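Side-chain contacts in putative aminopeptidase (Leishmania major, PDB 5NTH), which probably removes amino acids from the N-terminal ends of peptides as a manganese-dependent leucyl aminopeptidase of the M17 family: residues A143-G146 against S147-A150; K199-V203 against A204-A208; A238-E242 against L243-M247; T529-F532 against E533-Q537. All blocks are in the same frame, centred on the assembly; numbering follows the deposited sequence.

Interaction 1: A143-G146 against S147-A150; sequences APAG and SETA
The backbone folds into a type II beta turn from Pro144 to Ser147, closed by the bond from Ser147 N to Pro144 O (3.1 Å), with Gly146 at the third position taking a positive phi of 108°, a conformation in which a CB would collide with the carbonyl oxygen of Ala145. The serine reinforces this closure with its own side chain. Its hydroxyl is set between the backbone N and the carbonyl carbon (chi1 70°), and from there Ser147 OG donates to Pro144 O at 2.6 Å. The carbonyl oxygen is thus gripped by two donors of one residue, each tilted modestly from the carbonyl plane. Ala143 CB lies close beside the hydroxyl, 3.0 Å from Ser147 OG, though so short an approach is uncertain. Glu148 works on a different part of the turn. Bent at chi2, its chain folds back so that the carboxylate faces Gly146 N, with Glu148 OE1 and OE2 both 3.4 Å from that nitrogen. Both bonds are weak, and the stronger partner of the carboxylate is Ser187, whose hydroxyl bonds to OE2; Glu148 OE2 also lies 3.5 Å from Ala145 CA. A tight turn with glycine at its third position here carries the chain from strand 137-142 into helix 148-156, a strand-to-helix connection of the macro-like alpha/beta fold to which the N-terminal domain of M17 aminopeptidases is assigned.

Interaction 2: K199-V203 against A204-A208; sequences KSVCV and AELEA
Val201 lays its CG2 methyl against the first turn of the helix, 3.9 Å from Glu205 CB and 4.0 Å from Leu206 CD2, its side chain running at about a right angle to that of the leucine. The branch reaches both partners because it lies anti to the backbone N of Val201, which turns it along the chain toward the helix. This is the tightly packed, buried part of the contact. Beside this packing, Leu206 N donates to Cys202 O (3.2 Å), and the leucine CG rests 3.7 Å from that same oxygen. Cys202 is the N-cap of helix 203-221, and Glu205, three residues on, reaches back with an extended chain; the bond from Cys202 N to Glu205 OE1 (3.2 Å) is doubtful, because OE1 is crowded in the model. Such a bond would be consistent with the N3 glutamate half of a capping box. Ser338, from helix 323-341, anchors the other oxygen, OE2, through its hydroxyl. Toward solvent the contact is looser. Ala204 is exposed, and Glu207, only partly buried, crosses the side chain of Val203, bringing Glu207 OE1 to 3.4 Å from Val203 CG1. Polar support on this flank comes from the backbone bond between Glu207 N and Val203 O (3.1 Å), while the valine packs on Ala190 and Phe191 of helix 189-192.

Interaction 3: A238-E242 against L243-M247; sequences AYAAE and LGVDM
Ala240 O takes two donors as helix 229-243 ends: Val245 N at 3.1 Å along a nearly straight bond (168°), and Gly244 N at 2.9 Å in a weak, bent one (125°). The first is the six-to-one bond of a Schellman-type ending, and the positive phi of Gly244 suits it; the companion five-to-two bond is not formed, as Gly244 N is 3.7 Å from Ala241 O and makes its weak bond to Ala240 O instead. One residue earlier, Leu243 N satisfies Tyr239 O at 3.1 Å in ordinary helical manner, and the leucine CG settles 3.3 Å from that oxygen. The tyrosine hydroxyl is bonded to Cys25 O, whereas Glu242 OE2 forms a long, weak ion pair with Arg337 of helix 323-341. Apolar contact bridges the reversal: Ala240 CB meets Val245 CG2 at 4.2 Å, the C3-to-C'' apolar contact that accompanies a Schellman motif, and Met247 SD at 4.0 Å. The turn delivers the chain into strand 246-251, an outer strand, within this chain, of the large mixed sheet, next to antiparallel strand 275-282, whose Leu279 and Tyr281 meet Ala240, Val245 and Met247, while helix 323-341 packs on Tyr239 and Leu243.

Interaction 4: T529-F532 against E533-Q537; sequences TLVF and EFLRQ
Val531 and Leu535 lie side by side one helical turn apart, pointing the same way, with Val531 CG1 3.8 Å from Leu535 CD1. On another flank Phe532, its CG anti to the backbone N (chi1 -162°), swings its ring toward Arg536, whose CD comes obliquely to 4.0 Å from Phe532 CE1. That ring carbon sits at the edge of the guanidinium group, near its plane, and the two flat groups are inclined by 47°. Glu533 holds the far end of the arginine: Arg536 NH1 makes a salt bridge to Glu533 OE2, arriving from above the carboxylate plane, though the modelled 2.5 Å is shorter than expected and the exact length is unsure. Glu533 OE2 in turn is bonded by the hydroxyl of Thr149 on helix 148-156, so the glutamate is steadied from a second helix. The backbone supplies four successive bonds, such as Phe534 N to Leu530 O (2.9 Å). Further out, the Phe532 ring meets Phe346 edge-to-face, and helices 203-221 and 323-341 cover it. Side-chain contacts from i to i+4, with an i to i+3 salt bridge, are those of a regular alpha helix, here the last of the chain, packed against helices 148-156, 203-221, 323-341 and 439-452.

Interactions 1, 2 and 4 gather on one side of the chain's centre and touch one another. Thr149 packs on Leu206 and on the arginine of 529-537, and Glu148 OE1 lies 3.7 Å from Val201 CG1, so the start of helix 148-156 meets both the start of helix 203-221 and the last helix. Interaction 3 stands apart on an edge of the catalytic domain; its centre is 21 Å or more from those of the others, and no atoms touch. Interaction 4 is the most buried and combines apolar packing with a salt bridge. Of the two partly buried helix entrances, interaction 1 is closed by polar bonds, while interaction 2 adds apolar packing to its capping; interaction 3, a helix exit, depends mainly on backbone bonds.

Interaction 1: A143-G146 against S147-A150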
loop_
_atom_site.group_PDB
_atom_site.type_symbol
_atom_site.label_atom_id
_atom_site.label_comp_id
_atom_site.label_asym_id
_atom_site.label_seq_id
_atom_site.Cartn_x
_atom_site.Cartn_y
_atom_site.Cartn_z
ATOM N N ALA A 143 50.125 0.904 6.630
ATOM C CA ALA A 143 49.565 2.221 6.405
ATOM C C ALA A 143 50.546 3.287 6.830
ATOM O O ALA A 143 51.145 3.180 7.912
ATOM C CB ALA A 143 48.257 2.393 7.158
ATOM N N PRO A 144 50.658 4.349 6.006
ATOM C CA PRO A 144 51.637 5.405 6.234
ATOM C C PRO A 144 51.295 6.276 7.439
ATOM O O PRO A 144 50.160 6.300 7.923
ATOM C CB PRO A 144 51.598 6.217 4.940
ATOM C CG PRO A 144 50.227 6.012 4.402
ATOM C CD PRO A 144 49.639 4.772 5.020
ATOM N N ALA A 145 52.317 6.954 7.934
ATOM C CA ALA A 145 52.170 7.819 9.089
ATOM C C ALA A 145 51.124 8.890 8.755
ATOM O O ALA A 145 51.115 9.420 7.638
ATOM C CB ALA A 145 53.518 8.456 9.431
ATOM N N GLY A 146 50.244 9.179 9.710
ATOM C CA GLY A 146 49.063 10.014 9.462
ATOM C C GLY A 146 47.756 9.236 9.461
ATOM O O GLY A 146 46.689 9.811 9.649
ATOM N N SER A 147 47.852 7.926 9.270
ATOM C CA SER A 147 46.716 7.043 9.278
ATOM C C SER A 147 46.348 6.430 10.664
ATOM O O SER A 147 45.338 5.732 10.802
ATOM C CB SER A 147 46.938 5.976 8.212
ATOM O OG SER A 147 47.975 5.064 8.544
ATOM N N GLU A 148 47.088 6.760 11.715
ATOM C CA GLU A 148 46.854 6.153 13.032
ATOM C C GLU A 148 45.414 6.219 13.555
ATOM O O GLU A 148 44.903 5.218 14.059
ATOM C CB GLU A 148 47.796 6.714 14.093
ATOM C CG GLU A 148 49.272 6.383 13.867
ATOM C CD GLU A 148 50.018 7.404 13.016
ATOM O OE1 GLU A 148 49.713 8.634 13.073
ATOM O OE2 GLU A 148 50.921 6.970 12.271
ATOM N N THR A 149 44.752 7.364 13.450
ATOM C CA THR A 149 43.395 7.463 14.024
ATOM C C THR A 149 42.374 6.663 13.200
ATOM O O THR A 149 41.500 6.036 13.762
ATOM C CB THR A 149 42.930 8.913 14.245
ATOM O OG1 THR A 149 42.945 9.598 13.003
ATOM C CG2 THR A 149 43.853 9.637 15.205
ATOM N N ALA A 150 42.511 6.661 11.881
ATOM C CA ALA A 150 41.680 5.849 11.007
ATOM C C ALA A 150 41.864 4.345 11.248
ATOM O O ALA A 150 40.899 3.577 11.293
ATOM C CB ALA A 150 41.971 6.189 9.560
#

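Interaction 2: K199-V203 against A204-A208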
loop_
_atom_site.group_PDB
_atom_site.type_symbol
_atom_site.label_atom_id
_atom_site.label_comp_id
_atom_site.label_asym_id
_atom_site.label_seq_id
_atom_site.Cartn_x
_atom_site.Cartn_y
_atom_site.Cartn_z
ATOM N N LYS A 199 51.300 17.694 13.602
ATOM C CA LYS A 199 50.553 17.220 14.771
ATOM C C LYS A 199 51.060 15.807 15.179
ATOM O O LYS A 199 51.512 14.998 14.338
ATOM C CB LYS A 199 49.035 17.292 14.501
ATOM N N SER A 200 51.037 15.551 16.485
ATOM C CA SER A 200 51.349 14.209 17.036
ATOM C C SER A 200 50.164 13.537 17.726
ATOM O O SER A 200 49.374 14.183 18.460
ATOM C CB SER A 200 52.470 14.301 18.055
ATOM O OG SER A 200 52.210 15.374 18.952
ATOM N N VAL A 201 50.071 12.231 17.524
ATOM C CA VAL A 201 49.077 11.428 18.244
ATOM C C VAL A 201 49.758 10.211 18.840
ATOM O O VAL A 201 50.483 9.505 18.133
ATOM C CB VAL A 201 47.866 11.048 17.356
ATOM C CG1 VAL A 201 48.307 10.296 16.084
ATOM C CG2 VAL A 201 46.825 10.287 18.180
ATOM N N CYS A 202 49.518 9.989 20.137
ATOM C CA CYS A 202 50.227 8.964 20.903
ATOM C C CYS A 202 49.371 7.732 21.218
ATOM O O CYS A 202 48.157 7.744 21.030
ATOM C CB CYS A 202 50.748 9.554 22.189
ATOM S SG CYS A 202 49.490 9.937 23.402
ATOM N N VAL A 203 50.018 6.683 21.714
ATOM C CA VAL A 203 49.359 5.414 21.954
ATOM C C VAL A 203 48.235 5.475 22.958
ATOM O O VAL A 203 47.224 4.802 22.758
ATOM C CB VAL A 203 50.367 4.355 22.426
ATOM C CG1 VAL A 203 49.686 3.070 22.927
ATOM C CG2 VAL A 203 51.283 4.028 21.269
ATOM N N ALA A 204 48.412 6.233 24.040
ATOM C CA ALA A 204 47.348 6.373 25.040
ATOM C C ALA A 204 46.068 7.026 24.444
ATOM O O ALA A 204 44.958 6.697 24.857
ATOM C CB ALA A 204 47.849 7.137 26.256
ATOM N N GLU A 205 46.252 7.917 23.468
ATOM C CA GLU A 205 45.158 8.474 22.682
ATOM C C GLU A 205 44.450 7.427 21.812
ATOM O O GLU A 205 43.226 7.310 21.825
ATOM C CB GLU A 205 45.645 9.650 21.832
ATOM C CG GLU A 205 45.546 10.968 22.590
ATOM C CD GLU A 205 46.445 12.090 22.068
ATOM O OE1 GLU A 205 47.701 11.878 21.990
ATOM O OE2 GLU A 205 45.888 13.196 21.758
ATOM N N LEU A 206 45.201 6.645 21.072
ATOM C CA LEU A 206 44.570 5.634 20.228
ATOM C C LEU A 206 43.737 4.651 21.061
ATOM O O LEU A 206 42.664 4.237 20.631
ATOM C CB LEU A 206 45.598 4.899 19.394
ATOM C CG LEU A 206 46.399 5.813 18.476
ATOM C CD1 LEU A 206 47.429 4.973 17.749
ATOM C CD2 LEU A 206 45.532 6.583 17.494
ATOM N N GLU A 207 44.216 4.314 22.259
ATOM C CA GLU A 207 43.441 3.515 23.208
ATOM C C GLU A 207 42.177 4.237 23.690
ATOM O O GLU A 207 41.099 3.629 23.837
ATOM C CB GLU A 207 44.325 3.098 24.386
ATOM C CG GLU A 207 45.297 1.984 24.006
ATOM C CD GLU A 207 46.538 1.879 24.897
ATOM O OE1 GLU A 207 47.186 2.893 25.227
ATOM O OE2 GLU A 207 46.889 0.746 25.260
ATOM N N ALA A 208 42.299 5.525 23.949
ATOM C CA ALA A 208 41.133 6.296 24.342
ATOM C C ALA A 208 40.079 6.332 23.223
ATOM O O ALA A 208 38.886 6.200 23.517
ATOM C CB ALA A 208 41.546 7.694 24.745
#

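Interaction 3: A238-E242 against L243-M247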
loop_
_atom_site.group_PDB
_atom_site.type_symbol
_atom_site.label_atom_id
_atom_site.label_comp_id
_atom_site.label_asym_id
_atom_site.label_seq_id
_atom_site.Cartn_x
_atom_site.Cartn_y
_atom_site.Cartn_z
ATOM N N ALA A 238 28.206 8.834 36.082
ATOM C CA ALA A 238 29.470 8.169 36.453
ATOM C C ALA A 238 30.657 8.691 35.637
ATOM O O ALA A 238 31.728 8.910 36.177
ATOM C CB ALA A 238 29.355 6.643 36.328
ATOM N N TYR A 239 30.472 8.889 34.338
ATOM C CA TYR A 239 31.553 9.409 33.515
ATOM C C TYR A 239 31.864 10.849 33.940
ATOM O O TYR A 239 33.014 11.275 33.898
ATOM C CB TYR A 239 31.254 9.273 32.011
ATOM C CG TYR A 239 31.687 7.931 31.486
ATOM C CD1 TYR A 239 33.046 7.638 31.305
ATOM C CD2 TYR A 239 30.762 6.927 31.215
ATOM C CE1 TYR A 239 33.469 6.391 30.843
ATOM C CE2 TYR A 239 31.175 5.677 30.743
ATOM C CZ TYR A 239 32.531 5.414 30.572
ATOM O OH TYR A 239 32.945 4.180 30.124
ATOM N N ALA A 240 30.854 11.573 34.401
ATOM C CA ALA A 240 31.062 12.929 34.924
ATOM C C ALA A 240 31.942 12.939 36.158
ATOM O O ALA A 240 32.899 13.713 36.239
ATOM C CB ALA A 240 29.735 13.608 35.242
ATOM N N ALA A 241 31.610 12.095 37.124
ATOM C CA ALA A 241 32.400 12.020 38.344
ATOM C C ALA A 241 33.784 11.403 38.093
ATOM O O ALA A 241 34.709 11.714 38.814
ATOM C CB ALA A 241 31.660 11.268 39.432
ATOM N N GLU A 242 33.931 10.547 37.083
ATOM C CA GLU A 242 35.250 9.939 36.783
ATOM C C GLU A 242 36.189 11.019 36.272
ATOM O O GLU A 242 37.295 11.200 36.789
ATOM C CB GLU A 242 35.160 8.807 35.734
ATOM C CG GLU A 242 36.430 7.955 35.615
ATOM C CD GLU A 242 36.676 7.354 34.220
ATOM O OE1 GLU A 242 35.839 6.532 33.781
ATOM O OE2 GLU A 242 37.719 7.669 33.567
ATOM N N LEU A 243 35.713 11.727 35.249
ATOM C CA LEU A 243 36.468 12.777 34.563
ATOM C C LEU A 243 36.498 14.107 35.308
ATOM O O LEU A 243 37.231 14.991 34.912
ATOM C CB LEU A 243 35.910 12.995 33.149
ATOM C CG LEU A 243 35.837 11.755 32.248
ATOM C CD1 LEU A 243 35.117 12.080 30.947
ATOM C CD2 LEU A 243 37.211 11.212 31.943
ATOM N N GLY A 244 35.707 14.261 36.367
ATOM C CA GLY A 244 35.783 15.441 37.230
ATOM C C GLY A 244 35.245 16.678 36.553
ATOM O O GLY A 244 35.866 17.741 36.636
ATOM N N VAL A 245 34.098 16.552 35.878
ATOM C CA VAL A 245 33.537 17.653 35.054
ATOM C C VAL A 245 32.209 18.118 35.619
ATOM O O VAL A 245 31.588 17.412 36.416
ATOM C CB VAL A 245 33.382 17.262 33.549
ATOM C CG1 VAL A 245 34.640 16.563 33.040
ATOM C CG2 VAL A 245 32.173 16.356 33.292
ATOM N N ASP A 246 31.763 19.298 35.188
ATOM C CA ASP A 246 30.476 19.814 35.651
ATOM C C ASP A 246 29.385 19.089 34.850
ATOM O O ASP A 246 29.586 18.708 33.694
ATOM C CB ASP A 246 30.365 21.362 35.543
ATOM C CG ASP A 246 31.531 22.121 36.248
ATOM O OD1 ASP A 246 32.080 21.628 37.270
ATOM O OD2 ASP A 246 31.890 23.234 35.777
ATOM N N MET A 247 28.252 18.860 35.488
ATOM C CA MET A 247 27.127 18.206 34.858
ATOM C C MET A 247 25.867 18.992 35.177
ATOM O O MET A 247 25.622 19.350 36.326
ATOM C CB MET A 247 26.985 16.777 35.376
ATOM C CG MET A 247 26.009 15.940 34.566
ATOM S SD MET A 247 25.832 14.232 35.109
ATOM C CE MET A 247 24.982 14.422 36.684
#

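Interaction 4: T529-F532 against E533-Q537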
loop_
_atom_site.group_PDB
_atom_site.type_symbol
_atom_site.label_atom_id
_atom_site.label_comp_id
_atom_site.label_asym_id
_atom_site.label_seq_id
_atom_site.Cartn_x
_atom_site.Cartn_y
_atom_site.Cartn_z
ATOM N N THR A 529 35.187 9.350 16.173
ATOM C CA THR A 529 36.472 9.651 15.564
ATOM C C THR A 529 36.359 10.810 14.572
ATOM O O THR A 529 37.381 11.442 14.221
ATOM C CB THR A 529 37.063 8.402 14.867
ATOM O OG1 THR A 529 37.005 7.277 15.753
ATOM C CG2 THR A 529 38.519 8.603 14.507
ATOM N N LEU A 530 35.142 11.091 14.098
ATOM C CA LEU A 530 34.946 12.249 13.259
ATOM C C LEU A 530 35.269 13.490 14.089
ATOM O O LEU A 530 36.063 14.331 13.684
ATOM C CB LEU A 530 33.529 12.283 12.725
ATOM C CG LEU A 530 33.189 13.506 11.865
ATOM C CD1 LEU A 530 33.990 13.597 10.563
ATOM C CD2 LEU A 530 31.705 13.469 11.600
ATOM N N VAL A 531 34.677 13.548 15.275
ATOM C CA VAL A 531 34.767 14.687 16.197
ATOM C C VAL A 531 36.146 14.862 16.832
ATOM O O VAL A 531 36.613 15.975 17.031
ATOM C CB VAL A 531 33.736 14.518 17.308
ATOM C CG1 VAL A 531 34.011 15.404 18.502
ATOM C CG2 VAL A 531 32.364 14.833 16.772
ATOM N N PHE A 532 36.772 13.756 17.187
ATOM C CA PHE A 532 38.139 13.785 17.620
ATOM C C PHE A 532 39.014 14.451 16.553
ATOM O O PHE A 532 39.731 15.388 16.858
ATOM C CB PHE A 532 38.607 12.374 17.931
ATOM C CG PHE A 532 39.836 12.326 18.773
ATOM C CD1 PHE A 532 41.076 12.336 18.196
ATOM C CD2 PHE A 532 39.739 12.282 20.170
ATOM C CE1 PHE A 532 42.212 12.284 18.991
ATOM C CE2 PHE A 532 40.873 12.224 20.976
ATOM C CZ PHE A 532 42.113 12.221 20.381
ATOM N N GLU A 533 38.912 14.022 15.299
ATOM C CA GLU A 533 39.722 14.632 14.224
ATOM C C GLU A 533 39.387 16.096 14.032
ATOM O O GLU A 533 40.279 16.952 14.083
ATOM C CB GLU A 533 39.543 13.923 12.880
ATOM C CG GLU A 533 40.516 12.782 12.681
ATOM C CD GLU A 533 41.991 13.219 12.647
ATOM O OE1 GLU A 533 42.321 14.228 11.964
ATOM O OE2 GLU A 533 42.830 12.529 13.308
ATOM N N PHE A 534 38.103 16.359 13.820
ATOM C CA PHE A 534 37.616 17.686 13.572
ATOM C C PHE A 534 38.122 18.693 14.601
ATOM O O PHE A 534 38.616 19.746 14.224
ATOM C CB PHE A 534 36.080 17.677 13.531
ATOM C CG PHE A 534 35.482 19.027 13.299
ATOM C CD1 PHE A 534 35.508 19.597 12.032
ATOM C CD2 PHE A 534 34.930 19.743 14.353
ATOM C CE1 PHE A 534 34.983 20.858 11.814
ATOM C CE2 PHE A 534 34.389 21.000 14.147
ATOM C CZ PHE A 534 34.417 21.560 12.875
ATOM N N LEU A 535 38.022 18.356 15.882
ATOM C CA LEU A 535 38.530 19.208 16.956
ATOM C C LEU A 535 40.056 19.228 17.060
ATOM O O LEU A 535 40.618 20.267 17.362
ATOM C CB LEU A 535 37.942 18.777 18.291
ATOM C CG LEU A 535 36.423 18.863 18.355
ATOM C CD1 LEU A 535 35.875 18.441 19.700
ATOM C CD2 LEU A 535 35.967 20.284 18.049
ATOM N N ARG A 536 40.721 18.095 16.816
ATOM C CA ARG A 536 42.176 18.071 16.854
ATOM C C ARG A 536 42.751 19.031 15.793
ATOM O O ARG A 536 43.612 19.860 16.112
ATOM C CB ARG A 536 42.774 16.657 16.712
ATOM C CG ARG A 536 43.886 16.403 17.721
ATOM C CD ARG A 536 44.665 15.105 17.581
ATOM N NE ARG A 536 45.429 15.055 16.330
ATOM C CZ ARG A 536 45.167 14.265 15.287
ATOM N NH1 ARG A 536 44.150 13.406 15.304
ATOM N NH2 ARG A 536 45.933 14.325 14.209
ATOM N N GLN A 537 42.269 18.967 14.557
ATOM C CA GLN A 537 42.765 19.895 13.550
ATOM C C GLN A 537 42.255 21.315 13.901
ATOM O O GLN A 537 41.072 21.586 13.777
ATOM C CB GLN A 537 42.371 19.448 12.137
#